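Local coordinates for protein SnoK (Streptomyces nogalater, PDB 5EPA) that probably acts as a non-heme iron, 2-oxoglutarate-dependent carbocyclase in nogalamycin biosynthesis, and binds iron(III) and 2-oxoglutarate, at residues P111-Y115 / L269-V273; L144-A150 / H236-D242. One frame throughout, in Å; residues are numbered along the deposited sequence.

Contact 1 of 2, residues P111-Y115 / L269-V273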
ATOM      1  N   PRO A 111       1.927 -17.805   2.489  1.00 34.43           N
ATOM      2  CA  PRO A 111       2.711 -17.510   1.294  1.00 33.58           C
ATOM      3  C   PRO A 111       2.139 -16.329   0.503  1.00 31.47           C
ATOM      4  O   PRO A 111       0.923 -16.170   0.414  1.00 30.87           O
ATOM      5  CB  PRO A 111       2.648 -18.814   0.472  1.00 35.44           C
ATOM      6  CG  PRO A 111       2.220 -19.869   1.449  1.00 37.17           C
ATOM      7  CD  PRO A 111       1.309 -19.136   2.418  1.00 36.49           C
ATOM      8  N   LEU A 112       3.039 -15.526  -0.047  1.00 29.70           N
ATOM      9  CA  LEU A 112       2.679 -14.335  -0.761  1.00 28.19           C
ATOM     10  C   LEU A 112       3.284 -14.266  -2.145  1.00 27.60           C
ATOM     11  O   LEU A 112       4.296 -14.910  -2.433  1.00 27.77           O
ATOM     12  CB  LEU A 112       3.162 -13.124  -0.012  1.00 27.36           C
ATOM     13  CG  LEU A 112       2.655 -12.921   1.416  1.00 27.57           C
ATOM     14  CD1 LEU A 112       3.463 -11.826   2.075  1.00 26.75           C
ATOM     15  CD2 LEU A 112       1.173 -12.584   1.459  1.00 27.46           C
ATOM     16  N   ARG A 113       2.650 -13.446  -2.979  1.00 26.21           N
ATOM     17  CA  ARG A 113       3.214 -13.027  -4.255  1.00 25.95           C
ATOM     18  C   ARG A 113       3.145 -11.519  -4.327  1.00 25.11           C
ATOM     19  O   ARG A 113       2.290 -10.909  -3.725  1.00 23.84           O
ATOM     20  CB  ARG A 113       2.408 -13.567  -5.444  1.00 26.16           C
ATOM     21  CG  ARG A 113       2.566 -15.037  -5.769  1.00 27.08           C
ATOM     22  CD  ARG A 113       1.574 -15.448  -6.842  1.00 27.33           C
ATOM     23  NE  ARG A 113       1.662 -16.876  -7.091  1.00 28.57           N
ATOM     24  CZ  ARG A 113       2.603 -17.458  -7.838  1.00 29.74           C
ATOM     25  NH1 ARG A 113       3.582 -16.731  -8.407  1.00 29.12           N
ATOM     26  NH2 ARG A 113       2.590 -18.780  -8.005  1.00 30.91           N
ATOM     27  N   VAL A 114       4.014 -10.932  -5.146  1.00 25.47           N
ATOM     28  CA  VAL A 114       3.864  -9.506  -5.490  1.00 24.70           C
ATOM     29  C   VAL A 114       2.706  -9.322  -6.487  1.00 24.07           C
ATOM     30  O   VAL A 114       2.708  -9.925  -7.554  1.00 24.52           O
ATOM     31  CB  VAL A 114       5.131  -8.941  -6.116  1.00 25.32           C
ATOM     32  CG1 VAL A 114       4.948  -7.469  -6.441  1.00 24.74           C
ATOM     33  CG2 VAL A 114       6.302  -9.102  -5.169  1.00 26.09           C
ATOM     34  N   TYR A 115       1.705  -8.535  -6.098  1.00 23.20           N
ATOM     35  CA  TYR A 115       0.582  -8.202  -6.958  1.00 23.10           C
ATOM     36  C   TYR A 115       0.945  -7.022  -7.832  1.00 22.93           C
ATOM     37  O   TYR A 115       0.722  -7.042  -9.038  1.00 23.02           O
ATOM     38  CB  TYR A 115      -0.725  -7.866  -6.191  1.00 22.99           C
ATOM     39  CG  TYR A 115      -1.731  -7.176  -7.094  1.00 23.05           C
ATOM     40  CD1 TYR A 115      -2.282  -7.830  -8.157  1.00 23.93           C
ATOM     41  CD2 TYR A 115      -2.041  -5.851  -6.945  1.00 23.11           C
ATOM     42  CE1 TYR A 115      -3.160  -7.210  -9.035  1.00 23.80           C
ATOM     43  CE2 TYR A 115      -2.937  -5.219  -7.808  1.00 23.28           C
ATOM     44  CZ  TYR A 115      -3.473  -5.925  -8.878  1.00 23.78           C
ATOM     45  OH  TYR A 115      -4.332  -5.289  -9.767  1.00 24.89           O
ATOM     46  N   LEU A 269       5.366 -11.803 -13.778  1.00 36.13           N
ATOM     47  CA  LEU A 269       4.776 -10.523 -13.368  1.00 35.77           C
ATOM     48  C   LEU A 269       4.216 -10.529 -11.932  1.00 31.30           C
ATOM     49  O   LEU A 269       4.026  -9.494 -11.353  1.00 28.85           O
ATOM     50  CB  LEU A 269       3.697 -10.057 -14.356  1.00 38.45           C
ATOM     51  CG  LEU A 269       4.198  -9.829 -15.787  1.00 42.34           C
ATOM     52  CD1 LEU A 269       3.065  -9.307 -16.656  1.00 44.69           C
ATOM     53  CD2 LEU A 269       5.377  -8.844 -15.847  1.00 43.44           C
ATOM     54  N   PHE A 270       4.027 -11.708 -11.368  1.00 29.63           N
ATOM     55  CA  PHE A 270       3.486 -11.849 -10.037  1.00 27.53           C
ATOM     56  C   PHE A 270       4.355 -12.813  -9.227  1.00 27.68           C
ATOM     57  O   PHE A 270       3.915 -13.879  -8.815  1.00 28.11           O
ATOM     58  CB  PHE A 270       2.036 -12.361 -10.142  1.00 27.44           C
ATOM     59  CG  PHE A 270       1.135 -11.507 -11.002  1.00 26.72           C
ATOM     60  CD1 PHE A 270       0.785 -10.242 -10.616  1.00 25.67           C
ATOM     61  CD2 PHE A 270       0.629 -11.986 -12.201  1.00 28.22           C
ATOM     62  CE1 PHE A 270      -0.029  -9.438 -11.394  1.00 25.22           C
ATOM     63  CE2 PHE A 270      -0.198 -11.193 -12.993  1.00 27.67           C
ATOM     64  CZ  PHE A 270      -0.538  -9.915 -12.567  1.00 26.28           C
ATOM     65  N   PRO A 271       5.608 -12.435  -8.965  1.00 27.74           N
ATOM     66  CA  PRO A 271       6.583 -13.394  -8.443  1.00 28.44           C
ATOM     67  C   PRO A 271       6.364 -13.739  -6.984  1.00 28.80           C
ATOM     68  O   PRO A 271       5.916 -12.896  -6.197  1.00 27.70           O
ATOM     69  CB  PRO A 271       7.906 -12.653  -8.585  1.00 28.63           C
ATOM     70  CG  PRO A 271       7.524 -11.200  -8.612  1.00 27.37           C
ATOM     71  CD  PRO A 271       6.236 -11.155  -9.339  1.00 27.04           C
ATOM     72  N   LEU A 272       6.666 -14.985  -6.654  1.00 30.63           N
ATOM     73  CA  LEU A 272       6.595 -15.492  -5.295  1.00 31.79           C
ATOM     74  C   LEU A 272       7.609 -14.810  -4.410  1.00 32.87           C
ATOM     75  O   LEU A 272       8.724 -14.592  -4.819  1.00 32.99           O
ATOM     76  CB  LEU A 272       6.874 -16.987  -5.223  1.00 32.83           C
ATOM     77  CG  LEU A 272       5.719 -17.937  -5.480  1.00 33.60           C
ATOM     78  CD1 LEU A 272       6.269 -19.327  -5.734  1.00 35.52           C
ATOM     79  CD2 LEU A 272       4.723 -17.947  -4.321  1.00 33.25           C
ATOM     80  N   VAL A 273       7.182 -14.492  -3.183  1.00 33.52           N
ATOM     81  CA  VAL A 273       8.078 -14.030  -2.152  1.00 34.71           C
ATOM     82  C   VAL A 273       8.737 -15.232  -1.508  1.00 37.66           C
ATOM     83  O   VAL A 273       8.047 -16.138  -1.041  1.00 38.69           O
ATOM     84  CB  VAL A 273       7.315 -13.259  -1.061  1.00 34.27           C
ATOM     85  CG1 VAL A 273       8.249 -12.893   0.094  1.00 34.57           C
ATOM     86  CG2 VAL A 273       6.701 -12.005  -1.651  1.00 33.20           C
TER
HETATM   87  O   HOH W   1       3.336  -7.324 -10.462  1.00 25.39           O
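Phe270 lies beside Val114 and Tyr115, near the start of strand 112-122, with its ring edge turned to the backbone: CE1 comes 3.4 Å from Tyr115 O, and Val114 O also meets the ring near its plane. Here the packing is close, for Phe270 CA sets a CA-H...O contact on Val114 O. Two backbone bonds hold the 269-273 segment against the strand, Val114 N to Pro271 O at 2.9 Å and Val273 N to Leu112 O at 3.0 Å, around a single bridge between Arg113 and Leu272. Inward of these, Val273 CG2 rests on Leu112 CB at 4.1 Å. The outer side is the more solvent-exposed and polar one. The Arg113 chain, extended from CG to NE (chi2 173°, chi3 -176°), runs alongside the Phe270 carbonyl, so that NH1 donates to Phe270 O at 2.9 Å, the oxygen lying in the guanidinium plane, while CG of the exposed Leu272 sits over one guanidinium face. The segment pairs with one edge of strand 112-122, whose other edge bonds strand 233-242 through Arg113 and Tyr115. Arg113 NE binds Ala243 O, Leu112 and Val273 pack on helix 98-108, and Phe270 touches Met241 of strand 233-242.

Contact 2 of 2, residues L144-A150 / H236-D242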
ATOM      1  N   LEU A 144      -9.114 -13.310  -0.997  1.00 43.97           N
ATOM      2  CA  LEU A 144      -8.171 -12.601  -0.104  1.00 41.94           C
ATOM      3  C   LEU A 144      -8.323 -12.964   1.326  1.00 42.79           C
ATOM      4  O   LEU A 144      -9.433 -13.025   1.876  1.00 44.82           O
ATOM      5  CB  LEU A 144      -8.016 -11.070  -0.233  1.00 40.04           C
ATOM      6  CG  LEU A 144      -7.944 -10.659  -1.694  1.00 39.56           C
ATOM      7  CD1 LEU A 144      -7.730  -9.168  -1.808  1.00 38.79           C
ATOM      8  CD2 LEU A 144      -6.841 -11.423  -2.413  1.00 38.48           C
ATOM      9  N   SER A 145      -7.161 -13.143   1.933  1.00 39.92           N
ATOM     10  CA  SER A 145      -7.086 -13.548   3.294  1.00 39.24           C
ATOM     11  C   SER A 145      -5.981 -12.776   4.011  1.00 36.33           C
ATOM     12  O   SER A 145      -6.263 -12.011   4.926  1.00 36.21           O
ATOM     13  CB  SER A 145      -6.855 -15.044   3.312  1.00 40.59           C
ATOM     14  OG  SER A 145      -6.766 -15.520   4.629  1.00 43.70           O
ATOM     15  N   ALA A 146      -4.739 -12.967   3.595  1.00 32.85           N
ATOM     16  CA  ALA A 146      -3.611 -12.380   4.291  1.00 30.98           C
ATOM     17  C   ALA A 146      -2.966 -11.275   3.498  1.00 29.24           C
ATOM     18  O   ALA A 146      -1.915 -10.783   3.867  1.00 29.46           O
ATOM     19  CB  ALA A 146      -2.596 -13.462   4.604  1.00 32.50           C
ATOM     20  N   THR A 147      -3.570 -10.906   2.373  1.00 28.04           N
ATOM     21  CA  THR A 147      -3.038  -9.843   1.549  1.00 27.00           C
ATOM     22  C   THR A 147      -2.770  -8.580   2.390  1.00 26.68           C
ATOM     23  O   THR A 147      -3.633  -8.138   3.173  1.00 26.72           O
ATOM     24  CB  THR A 147      -3.973  -9.531   0.380  1.00 26.65           C
ATOM     25  OG1 THR A 147      -4.013 -10.641  -0.502  1.00 27.38           O
ATOM     26  CG2 THR A 147      -3.526  -8.325  -0.422  1.00 25.66           C
ATOM     27  N   LEU A 148      -1.610  -7.976   2.150  1.00 25.75           N
ATOM     28  CA  LEU A 148      -1.180  -6.765   2.847  1.00 25.34           C
ATOM     29  C   LEU A 148      -0.280  -5.885   1.982  1.00 24.74           C
ATOM     30  O   LEU A 148       0.236  -6.312   0.945  1.00 23.20           O
ATOM     31  CB  LEU A 148      -0.443  -7.116   4.123  1.00 26.18           C
ATOM     32  CG  LEU A 148       1.010  -7.543   4.062  1.00 27.11           C
ATOM     33  CD1 LEU A 148       1.563  -7.705   5.461  1.00 28.19           C
ATOM     34  CD2 LEU A 148       1.140  -8.849   3.360  1.00 28.53           C
ATOM     35  N   THR A 149      -0.125  -4.634   2.419  1.00 23.93           N
ATOM     36  CA  THR A 149       0.624  -3.626   1.681  1.00 22.70           C
ATOM     37  C   THR A 149       1.781  -3.121   2.527  1.00 23.48           C
ATOM     38  O   THR A 149       1.615  -2.902   3.731  1.00 23.11           O
ATOM     39  CB  THR A 149      -0.248  -2.423   1.345  1.00 22.43           C
ATOM     40  OG1 THR A 149      -1.307  -2.784   0.441  1.00 22.53           O
ATOM     41  CG2 THR A 149       0.571  -1.297   0.721  1.00 22.07           C
ATOM     42  N   ALA A 150       2.945  -2.996   1.900  1.00 22.85           N
ATOM     43  CA  ALA A 150       4.091  -2.344   2.488  1.00 22.79           C
ATOM     44  C   ALA A 150       4.165  -0.922   1.943  1.00 22.62           C
ATOM     45  O   ALA A 150       4.321  -0.735   0.755  1.00 23.56           O
ATOM     46  CB  ALA A 150       5.367  -3.088   2.121  1.00 22.94           C
ATOM     47  N   HIS A 236       6.497   4.370  -1.671  1.00 24.31           N
ATOM     48  CA  HIS A 236       6.312   3.295  -2.619  1.00 24.21           C
ATOM     49  C   HIS A 236       5.457   2.236  -1.963  1.00 24.31           C
ATOM     50  O   HIS A 236       5.844   1.651  -0.964  1.00 25.75           O
ATOM     51  CB  HIS A 236       7.645   2.683  -3.054  1.00 24.96           C
ATOM     52  CG  HIS A 236       7.582   1.984  -4.375  1.00 25.10           C
ATOM     53  ND1 HIS A 236       7.860   2.618  -5.558  1.00 26.25           N
ATOM     54  CD2 HIS A 236       7.175   0.741  -4.706  1.00 25.72           C
ATOM     55  CE1 HIS A 236       7.659   1.793  -6.568  1.00 27.17           C
ATOM     56  NE2 HIS A 236       7.253   0.637  -6.075  1.00 27.72           N
ATOM     57  N   GLY A 237       4.284   1.981  -2.532  1.00 24.55           N
ATOM     58  CA  GLY A 237       3.355   1.035  -1.959  1.00 25.08           C
ATOM     59  C   GLY A 237       3.485  -0.281  -2.685  1.00 24.84           C
ATOM     60  O   GLY A 237       3.345  -0.331  -3.888  1.00 26.66           O
ATOM     61  N   VAL A 238       3.743  -1.348  -1.957  1.00 24.31           N
ATOM     62  CA  VAL A 238       3.838  -2.666  -2.572  1.00 24.62           C
ATOM     63  C   VAL A 238       2.707  -3.573  -2.062  1.00 24.19           C
ATOM     64  O   VAL A 238       2.616  -3.792  -0.859  1.00 24.27           O
ATOM     65  CB  VAL A 238       5.182  -3.343  -2.236  1.00 25.07           C
ATOM     66  CG1 VAL A 238       5.302  -4.674  -2.963  1.00 25.71           C
ATOM     67  CG2 VAL A 238       6.309  -2.461  -2.630  1.00 25.62           C
ATOM     68  N   VAL A 239       1.901  -4.147  -2.965  1.00 23.65           N
ATOM     69  CA  VAL A 239       0.817  -5.035  -2.527  1.00 22.46           C
ATOM     70  C   VAL A 239       1.289  -6.454  -2.658  1.00 22.92           C
ATOM     71  O   VAL A 239       1.646  -6.898  -3.755  1.00 24.21           O
ATOM     72  CB  VAL A 239      -0.444  -4.833  -3.347  1.00 22.17           C
ATOM     73  CG1 VAL A 239      -1.499  -5.812  -2.938  1.00 22.36           C
ATOM     74  CG2 VAL A 239      -0.963  -3.415  -3.188  1.00 21.54           C
ATOM     75  N   TYR A 240       1.378  -7.140  -1.529  1.00 22.63           N
ATOM     76  CA  TYR A 240       1.719  -8.557  -1.472  1.00 22.98           C
ATOM     77  C   TYR A 240       0.419  -9.347  -1.284  1.00 23.32           C
ATOM     78  O   TYR A 240      -0.236  -9.232  -0.247  1.00 23.13           O
ATOM     79  CB  TYR A 240       2.675  -8.842  -0.324  1.00 23.41           C
ATOM     80  CG  TYR A 240       4.045  -8.189  -0.430  1.00 23.45           C
ATOM     81  CD1 TYR A 240       5.010  -8.710  -1.274  1.00 24.21           C
ATOM     82  CD2 TYR A 240       4.365  -7.103   0.313  1.00 22.93           C
ATOM     83  CE1 TYR A 240       6.244  -8.133  -1.383  1.00 24.53           C
ATOM     84  CE2 TYR A 240       5.612  -6.500   0.225  1.00 23.13           C
ATOM     85  CZ  TYR A 240       6.552  -7.011  -0.624  1.00 23.92           C
ATOM     86  OH  TYR A 240       7.812  -6.434  -0.719  1.00 23.80           O
ATOM     87  N   MET A 241       0.036 -10.107  -2.306  1.00 23.59           N
ATOM     88  CA  MET A 241      -1.205 -10.816  -2.286  1.00 23.98           C
ATOM     89  C   MET A 241      -0.999 -12.246  -1.854  1.00 25.57           C
ATOM     90  O   MET A 241       0.097 -12.784  -1.923  1.00 26.87           O
ATOM     91  CB  MET A 241      -1.865 -10.760  -3.650  1.00 23.77           C
ATOM     92  CG  MET A 241      -1.113 -11.495  -4.773  1.00 23.89           C
ATOM     93  SD  MET A 241      -1.888 -11.282  -6.373  1.00 23.28           S
ATOM     94  CE  MET A 241      -0.586 -11.990  -7.401  1.00 23.94           C
ATOM     95  N   ASP A 242      -2.068 -12.873  -1.425  1.00 26.94           N
ATOM     96  CA  ASP A 242      -2.080 -14.300  -1.183  1.00 28.92           C
ATOM     97  C   ASP A 242      -1.542 -15.025  -2.428  1.00 29.35           C
ATOM     98  O   ASP A 242      -1.897 -14.683  -3.572  1.00 28.84           O
ATOM     99  CB  ASP A 242      -3.505 -14.755  -0.898  1.00 30.88           C
ATOM    100  CG  ASP A 242      -4.099 -14.084   0.367  1.00 31.93           C
ATOM    101  OD1 ASP A 242      -3.905 -14.646   1.472  1.00 35.14           O
ATOM    102  OD2 ASP A 242      -4.779 -13.025   0.286  1.00 31.91           O
TER
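Ala150 CB meets the edge of the Tyr240 ring, 3.9 Å from CE2, and forms the apolar centre together with Val238 and Leu148. Val238 CG1 lies over one face of that ring, toward its rim, and Leu148 CD2 approaches Tyr240 CB at 4.0 Å; chi1 of 80° tucks Leu148 CG between its own backbone N and carbonyl carbon and brings the branch there. Beneath these side chains the strands run antiparallel, with Leu148-Tyr240 and Ala150-Val238 as hydrogen-bonded pairs. On the other sheet face, at the non-hydrogen-bonded pair between them, Val239 CG2 stands 3.7 Å from Thr149 OG1; the Thr149 hydroxyl also makes a weak hydrogen bond to the iron ligand Asp135, so this pair carries a second-shell residue of the metal site. Farther out, the strand pairing gives way to the carboxylate of Asp242, round which residues 144-147 curl. Ala146 N reaches OD1 at 2.8 Å on its syn lone pair. Ser145 N, at 2.9 Å, and Thr147 OG1, at 2.6 Å, come to OD2 from opposite faces of the carboxylate plane, and Thr147 N adds a weak bond. An asparagine in place of Asp242 would probably leave one of these donors facing an NH2 group and weaken the hold on the turn. A buried carboxylate gripped by several donors is consistent with a side chain that holds residues 144-147 in their curled path and probably favours its charged form.

Contacts 1 and 2 both reach one antiparallel sheet of the cupin-clan fold, their centres 9 Å apart; residues 269-273 are joined to it by a single bridge. Strand 233-242 lies between strands 112-122 and 148-153, and the two contacts meet directly along it: Arg113 O is 2.8 Å from Met241 N and Tyr115 N is 2.9 Å from Val239 O, both probable hydrogen bonds. Along the chain, contact 2 is nested within the loop that contact 1 closes. In contact 2 the Thr149 side chain lines the 2-oxoglutarate pocket, about 4 Å from the cosubstrate and about 6 Å from the iron; in contact 1 the Tyr115 side chain remains about 11 Å from the metal.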